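Local structure of uncharacterized conserved protein (Staphylococcus epidermidis, 3FRM) at residues A[14-28]-A[38-52]. The protein is of unknown function but carries a GNAT-type acetyltransferase domain, so it may transfer acyl groups from a coenzyme A thioester. Numbering follows the deposited sequence.
Sequences IDGNKITEDSRKAIY and ASNTWIYKTMPTMNQ
The indole of W42 swings to the backbone N side of its residue (chi1 -84°). I27 places CG1 on the same side, and because these residues pair across the strands, their side chains run alongside each other. I27 CG1 settles over the five-membered ring, 3.8 Å from its centroid, a CH-pi contact. K25 covers the same face farther along: bent at chi2 (124°), it lays CD over the six-membered ring, 3.9 Å from its centroid. A broad flat indole suits this place, taking a branched aliphatic chain and a lysine's methylenes together, while K25 NZ goes on to a salt bridge with D22. A flat guanidinium suits R24: it stacks on the Q52 side-chain amide, planes 26° apart, while NH2 bonds at the edge to a water that also meets T46 O. K45, just after strand 41-44, is long enough to reach the D22-R24 turn: NZ bonds to D22 O at 2.7 Å and bridges to E21 OE2 on its anti lone pair. On the opposite sheet face, with A26, branched I43 packs CG1 against Y28 CE2 at 3.9 Å. Backbone bonds in both directions, A26 with I43 and Y28 with T41, make an antiparallel ladder. Strand 17-21 is outermost at this end of the mixed sheet, then 25-29 and 41-44, which runs parallel to 72-75; W42 and Y44 touch helix 50-66, whose D56 forms a salt bridge with R24 and a hydrogen bond with Y44 OH.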
loop_
_atom_site.group_PDB
_atom_site.type_symbol
_atom_site.label_atom_id
_atom_site.label_comp_id
_atom_site.label_asym_id
_atom_site.label_seq_id
_atom_site.Cartn_x
_atom_site.Cartn_y
_atom_site.Cartn_z
ATOM N N ILE A 14 4.944 11.557 18.669
ATOM C CA ILE A 14 3.917 10.677 19.274
ATOM C C ILE A 14 3.024 11.549 20.130
ATOM O O ILE A 14 3.503 12.328 20.938
ATOM C CB ILE A 14 4.515 9.574 20.176
ATOM C CG1 ILE A 14 5.513 8.690 19.416
ATOM C CG2 ILE A 14 3.418 8.676 20.822
ATOM C CD1 ILE A 14 6.886 8.811 19.952
ATOM N N ASP A 15 1.718 11.454 19.980
ATOM C CA ASP A 15 0.914 12.303 20.831
ATOM C C ASP A 15 0.498 11.645 22.126
ATOM O O ASP A 15 -0.694 11.612 22.469
ATOM C CB ASP A 15 -0.303 12.882 20.142
ATOM C CG ASP A 15 -1.020 13.868 21.044
ATOM O OD1 ASP A 15 -2.257 13.731 21.291
ATOM O OD2 ASP A 15 -0.278 14.747 21.569
ATOM N N GLY A 16 1.468 11.140 22.872
ATOM C CA GLY A 16 1.150 10.810 24.244
ATOM C C GLY A 16 2.045 11.557 25.202
ATOM O O GLY A 16 2.983 12.244 24.784
ATOM N N ASN A 17 1.738 11.406 26.484
ATOM C CA ASN A 17 2.660 11.710 27.528
ATOM C C ASN A 17 3.522 10.491 27.673
ATOM O O ASN A 17 3.012 9.374 27.774
ATOM C CB ASN A 17 1.936 11.919 28.860
ATOM C CG ASN A 17 0.829 12.950 28.776
ATOM O OD1 ASN A 17 0.038 13.069 29.706
ATOM N ND2 ASN A 17 0.744 13.683 27.659
ATOM N N LYS A 18 4.833 10.709 27.681
ATOM C CA LYS A 18 5.787 9.662 27.973
ATOM C C LYS A 18 5.788 9.431 29.461
ATOM O O LYS A 18 6.165 10.305 30.199
ATOM C CB LYS A 18 7.146 10.136 27.603
ATOM C CG LYS A 18 8.045 9.052 27.119
ATOM C CD LYS A 18 9.129 9.687 26.260
ATOM C CE LYS A 18 10.259 10.182 27.123
ATOM N NZ LYS A 18 10.992 11.204 26.349
ATOM N N ILE A 19 5.371 8.254 29.890
ATOM C CA ILE A 19 5.351 7.890 31.301
ATOM C C ILE A 19 6.732 7.389 31.760
ATOM O O ILE A 19 7.292 7.833 32.745
ATOM C CB ILE A 19 4.281 6.778 31.535
ATOM C CG1 ILE A 19 2.948 7.159 30.894
ATOM C CG2 ILE A 19 4.118 6.461 32.989
ATOM C CD1 ILE A 19 2.502 8.633 31.204
ATOM N N THR A 20 7.276 6.457 31.019
ATOM C CA THR A 20 8.521 5.833 31.380
ATOM C C THR A 20 9.309 5.626 30.103
ATOM O O THR A 20 8.745 5.322 29.067
ATOM C CB THR A 20 8.203 4.492 32.082
ATOM O OG1 THR A 20 8.565 4.587 33.455
ATOM C CG2 THR A 20 8.908 3.331 31.451
ATOM N N GLU A 21 10.612 5.821 30.164
ATOM C CA GLU A 21 11.459 5.427 29.071
ATOM C C GLU A 21 12.701 4.812 29.655
ATOM O O GLU A 21 13.352 5.451 30.481
ATOM C CB GLU A 21 11.866 6.603 28.223
ATOM C CG GLU A 21 12.737 6.127 27.057
ATOM C CD GLU A 21 12.976 7.174 26.003
ATOM O OE1 GLU A 21 12.333 8.273 26.052
ATOM O OE2 GLU A 21 13.810 6.894 25.100
ATOM N N ASP A 22 13.024 3.589 29.234
ATOM C CA ASP A 22 14.258 2.930 29.645
ATOM C C ASP A 22 14.890 2.257 28.433
ATOM O O ASP A 22 14.504 2.543 27.325
ATOM C CB ASP A 22 14.004 1.955 30.774
ATOM C CG ASP A 22 13.099 0.822 30.375
ATOM O OD1 ASP A 22 12.365 0.288 31.256
ATOM O OD2 ASP A 22 13.097 0.451 29.194
ATOM N N SER A 23 15.849 1.368 28.609
ATOM C CA SER A 23 16.528 0.863 27.425
ATOM C C SER A 23 15.672 -0.090 26.600
ATOM O O SER A 23 15.929 -0.263 25.407
ATOM C CB SER A 23 17.834 0.189 27.762
ATOM O OG SER A 23 17.565 -1.027 28.423
ATOM N N ARG A 24 14.656 -0.696 27.191
ATOM C CA ARG A 24 13.851 -1.566 26.351
ATOM C C ARG A 24 12.588 -0.980 25.721
ATOM O O ARG A 24 12.188 -1.463 24.651
ATOM C CB ARG A 24 13.551 -2.946 26.988
ATOM C CG ARG A 24 13.383 -3.009 28.442
ATOM C CD ARG A 24 13.011 -4.453 28.852
ATOM N NE ARG A 24 11.830 -4.432 29.704
ATOM C CZ ARG A 24 10.560 -4.677 29.330
ATOM N NH1 ARG A 24 9.585 -4.611 30.246
ATOM N NH2 ARG A 24 10.253 -5.040 28.089
ATOM N N LYS A 25 11.982 0.035 26.359
ATOM C CA LYS A 25 10.656 0.544 25.966
ATOM C C LYS A 25 10.268 1.927 26.515
ATOM O O LYS A 25 10.678 2.335 27.583
ATOM C CB LYS A 25 9.589 -0.425 26.439
ATOM C CG LYS A 25 9.749 -0.739 27.912
ATOM C CD LYS A 25 8.532 -0.435 28.669
ATOM C CE LYS A 25 8.590 -1.035 30.124
ATOM N NZ LYS A 25 9.848 -0.702 30.852
ATOM N N ALA A 26 9.444 2.628 25.763
ATOM C CA ALA A 26 8.841 3.877 26.180
ATOM C C ALA A 26 7.377 3.542 26.346
ATOM O O ALA A 26 6.820 2.866 25.504
ATOM C CB ALA A 26 9.025 4.963 25.065
ATOM N N ILE A 27 6.764 3.969 27.432
ATOM C CA ILE A 27 5.316 3.789 27.645
ATOM C C ILE A 27 4.562 5.132 27.535
ATOM O O ILE A 27 4.940 6.079 28.189
ATOM C CB ILE A 27 5.073 3.258 29.023
ATOM C CG1 ILE A 27 5.719 1.866 29.173
ATOM C CG2 ILE A 27 3.573 3.310 29.376
ATOM C CD1 ILE A 27 5.304 1.178 30.475
ATOM N N TYR A 28 3.533 5.221 26.693
ATOM C CA TYR A 28 2.798 6.461 26.488
ATOM C C TYR A 28 1.327 6.218 26.868
ATOM O O TYR A 28 0.757 5.181 26.554
ATOM C CB TYR A 28 2.881 6.845 25.036
ATOM C CG TYR A 28 4.223 7.394 24.603
ATOM C CD1 TYR A 28 4.425 8.763 24.511
ATOM C CD2 TYR A 28 5.281 6.552 24.323
ATOM C CE1 TYR A 28 5.657 9.298 24.110
ATOM C CE2 TYR A 28 6.530 7.061 23.946
ATOM C CZ TYR A 28 6.694 8.451 23.834
ATOM O OH TYR A 28 7.897 8.999 23.461
ATOM N N ALA A 38 -3.552 5.596 19.323
ATOM C CA ALA A 38 -2.168 6.067 19.052
ATOM C C ALA A 38 -1.429 6.827 20.199
ATOM O O ALA A 38 -0.184 6.998 20.130
ATOM C CB ALA A 38 -2.089 6.917 17.690
ATOM N N SER A 39 -2.181 7.321 21.194
ATOM C CA SER A 39 -1.633 8.026 22.343
ATOM C C SER A 39 -1.481 7.087 23.546
ATOM O O SER A 39 -0.985 7.512 24.585
ATOM C CB SER A 39 -2.569 9.161 22.751
ATOM O OG SER A 39 -3.149 9.775 21.623
ATOM N N ASN A 40 -1.940 5.842 23.437
ATOM C CA ASN A 40 -1.877 4.911 24.545
ATOM C C ASN A 40 -1.210 3.582 24.140
ATOM O O ASN A 40 -1.850 2.634 23.684
ATOM C CB ASN A 40 -3.263 4.705 25.173
ATOM C CG ASN A 40 -3.887 6.027 25.748
ATOM O OD1 ASN A 40 -3.555 6.442 26.860
ATOM N ND2 ASN A 40 -4.829 6.640 25.010
ATOM N N THR A 41 0.092 3.489 24.321
ATOM C CA THR A 41 0.789 2.397 23.687
ATOM C C THR A 41 2.205 2.253 24.244
ATOM O O THR A 41 2.742 3.168 24.852
ATOM C CB THR A 41 0.810 2.624 22.120
ATOM O OG1 THR A 41 1.085 1.381 21.436
ATOM C CG2 THR A 41 1.798 3.716 21.706
ATOM N N TRP A 42 2.792 1.081 24.029
ATOM C CA TRP A 42 4.151 0.833 24.347
ATOM C C TRP A 42 4.985 0.866 23.051
ATOM O O TRP A 42 4.615 0.211 22.091
ATOM C CB TRP A 42 4.277 -0.574 24.919
ATOM C CG TRP A 42 4.006 -0.714 26.326
ATOM C CD1 TRP A 42 2.940 -0.163 27.046
ATOM C CD2 TRP A 42 4.711 -1.558 27.235
ATOM N NE1 TRP A 42 2.998 -0.598 28.359
ATOM C CE2 TRP A 42 4.057 -1.461 28.500
ATOM C CE3 TRP A 42 5.819 -2.385 27.111
ATOM C CZ2 TRP A 42 4.502 -2.145 29.628
ATOM C CZ3 TRP A 42 6.254 -3.058 28.240
ATOM C CH2 TRP A 42 5.606 -2.919 29.483
ATOM N N ILE A 43 6.095 1.607 23.050
ATOM C CA ILE A 43 7.038 1.626 21.936
ATOM C C ILE A 43 8.269 0.831 22.405
ATOM O O ILE A 43 9.013 1.294 23.239
ATOM C CB ILE A 43 7.473 3.046 21.598
ATOM C CG1 ILE A 43 6.281 4.023 21.543
ATOM C CG2 ILE A 43 8.289 3.125 20.266
ATOM C CD1 ILE A 43 5.267 3.719 20.500
ATOM N N TYR A 44 8.500 -0.366 21.882
ATOM C CA TYR A 44 9.713 -1.097 22.274
ATOM C C TYR A 44 10.946 -0.478 21.619
ATOM O O TYR A 44 10.893 -0.041 20.472
ATOM C CB TYR A 44 9.654 -2.581 21.888
ATOM C CG TYR A 44 8.785 -3.466 22.764
ATOM C CD1 TYR A 44 9.163 -3.794 24.064
ATOM C CD2 TYR A 44 7.616 -4.005 22.283
ATOM C CE1 TYR A 44 8.396 -4.596 24.861
ATOM C CE2 TYR A 44 6.819 -4.857 23.110
ATOM C CZ TYR A 44 7.221 -5.117 24.379
ATOM O OH TYR A 44 6.463 -5.934 25.145
ATOM N N LYS A 45 12.051 -0.474 22.360
ATOM C CA LYS A 45 13.354 -0.164 21.845
ATOM C C LYS A 45 14.174 -1.437 21.605
ATOM O O LYS A 45 14.921 -1.526 20.624
ATOM C CB LYS A 45 14.049 0.781 22.803
ATOM C CG LYS A 45 13.454 2.188 22.651
ATOM C CD LYS A 45 13.533 3.065 23.901
ATOM C CE LYS A 45 14.828 3.842 23.937
ATOM N NZ LYS A 45 15.075 4.317 25.329
ATOM N N THR A 46 14.000 -2.439 22.457
ATOM C CA THR A 46 14.580 -3.762 22.193
ATOM C C THR A 46 13.514 -4.868 22.238
ATOM O O THR A 46 12.562 -4.789 22.972
ATOM C CB THR A 46 15.747 -4.080 23.130
ATOM O OG1 THR A 46 15.305 -3.852 24.474
ATOM C CG2 THR A 46 16.908 -3.158 22.837
HETATM N N MSE A 47 13.707 -5.895 21.432
HETATM C CA MSE A 47 12.814 -7.045 21.336
HETATM C C MSE A 47 12.609 -7.810 22.617
HETATM O O MSE A 47 13.542 -8.405 23.122
HETATM C CB MSE A 47 13.374 -8.052 20.325
HETATM C CG MSE A 47 12.888 -7.836 18.921
HETATM SE SE MSE A 47 10.950 -8.216 18.641
HETATM C CE MSE A 47 11.048 -7.746 16.724
ATOM N N PRO A 48 11.376 -7.838 23.119
ATOM C CA PRO A 48 11.067 -8.681 24.255
ATOM C C PRO A 48 11.142 -10.155 23.852
ATOM O O PRO A 48 10.833 -10.471 22.728
ATOM C CB PRO A 48 9.611 -8.298 24.579
ATOM C CG PRO A 48 9.024 -7.850 23.302
ATOM C CD PRO A 48 10.183 -7.147 22.599
ATOM N N THR A 49 11.553 -11.057 24.734
ATOM C CA THR A 49 11.229 -12.450 24.507
ATOM C C THR A 49 9.720 -12.604 24.692
ATOM O O THR A 49 9.018 -11.726 25.252
ATOM C CB THR A 49 11.839 -13.364 25.540
ATOM O OG1 THR A 49 11.070 -13.287 26.752
ATOM C CG2 THR A 49 13.266 -12.998 25.802
HETATM N N MSE A 50 9.234 -13.746 24.228
HETATM C CA MSE A 50 7.865 -14.143 24.367
HETATM C C MSE A 50 7.412 -13.998 25.792
HETATM O O MSE A 50 6.359 -13.434 26.011
HETATM C CB MSE A 50 7.694 -15.563 23.876
HETATM C CG MSE A 50 6.343 -15.847 23.271
HETATM SE SE MSE A 50 5.349 -17.048 24.422
HETATM C CE MSE A 50 5.909 -18.850 23.906
ATOM N N ASN A 51 8.214 -14.455 26.754
ATOM C CA ASN A 51 7.869 -14.392 28.200
ATOM C C ASN A 51 7.796 -12.985 28.748
ATOM O O ASN A 51 6.911 -12.680 29.507
ATOM C CB ASN A 51 8.901 -15.150 29.033
ATOM C CG ASN A 51 8.921 -16.628 28.730
ATOM O OD1 ASN A 51 7.870 -17.241 28.565
ATOM N ND2 ASN A 51 10.129 -17.230 28.688
ATOM N N GLN A 52 8.772 -12.158 28.367
ATOM C CA GLN A 52 8.755 -10.737 28.634
ATOM C C GLN A 52 7.457 -10.135 28.126
ATOM O O GLN A 52 6.771 -9.435 28.858
ATOM C CB GLN A 52 9.872 -10.042 27.877
ATOM C CG GLN A 52 10.981 -9.467 28.688
ATOM C CD GLN A 52 10.577 -8.632 29.906
ATOM O OE1 GLN A 52 11.434 -8.310 30.723
ATOM N NE2 GLN A 52 9.310 -8.272 30.031
HETATM O O HOH W 1 11.620 -5.628 25.586
#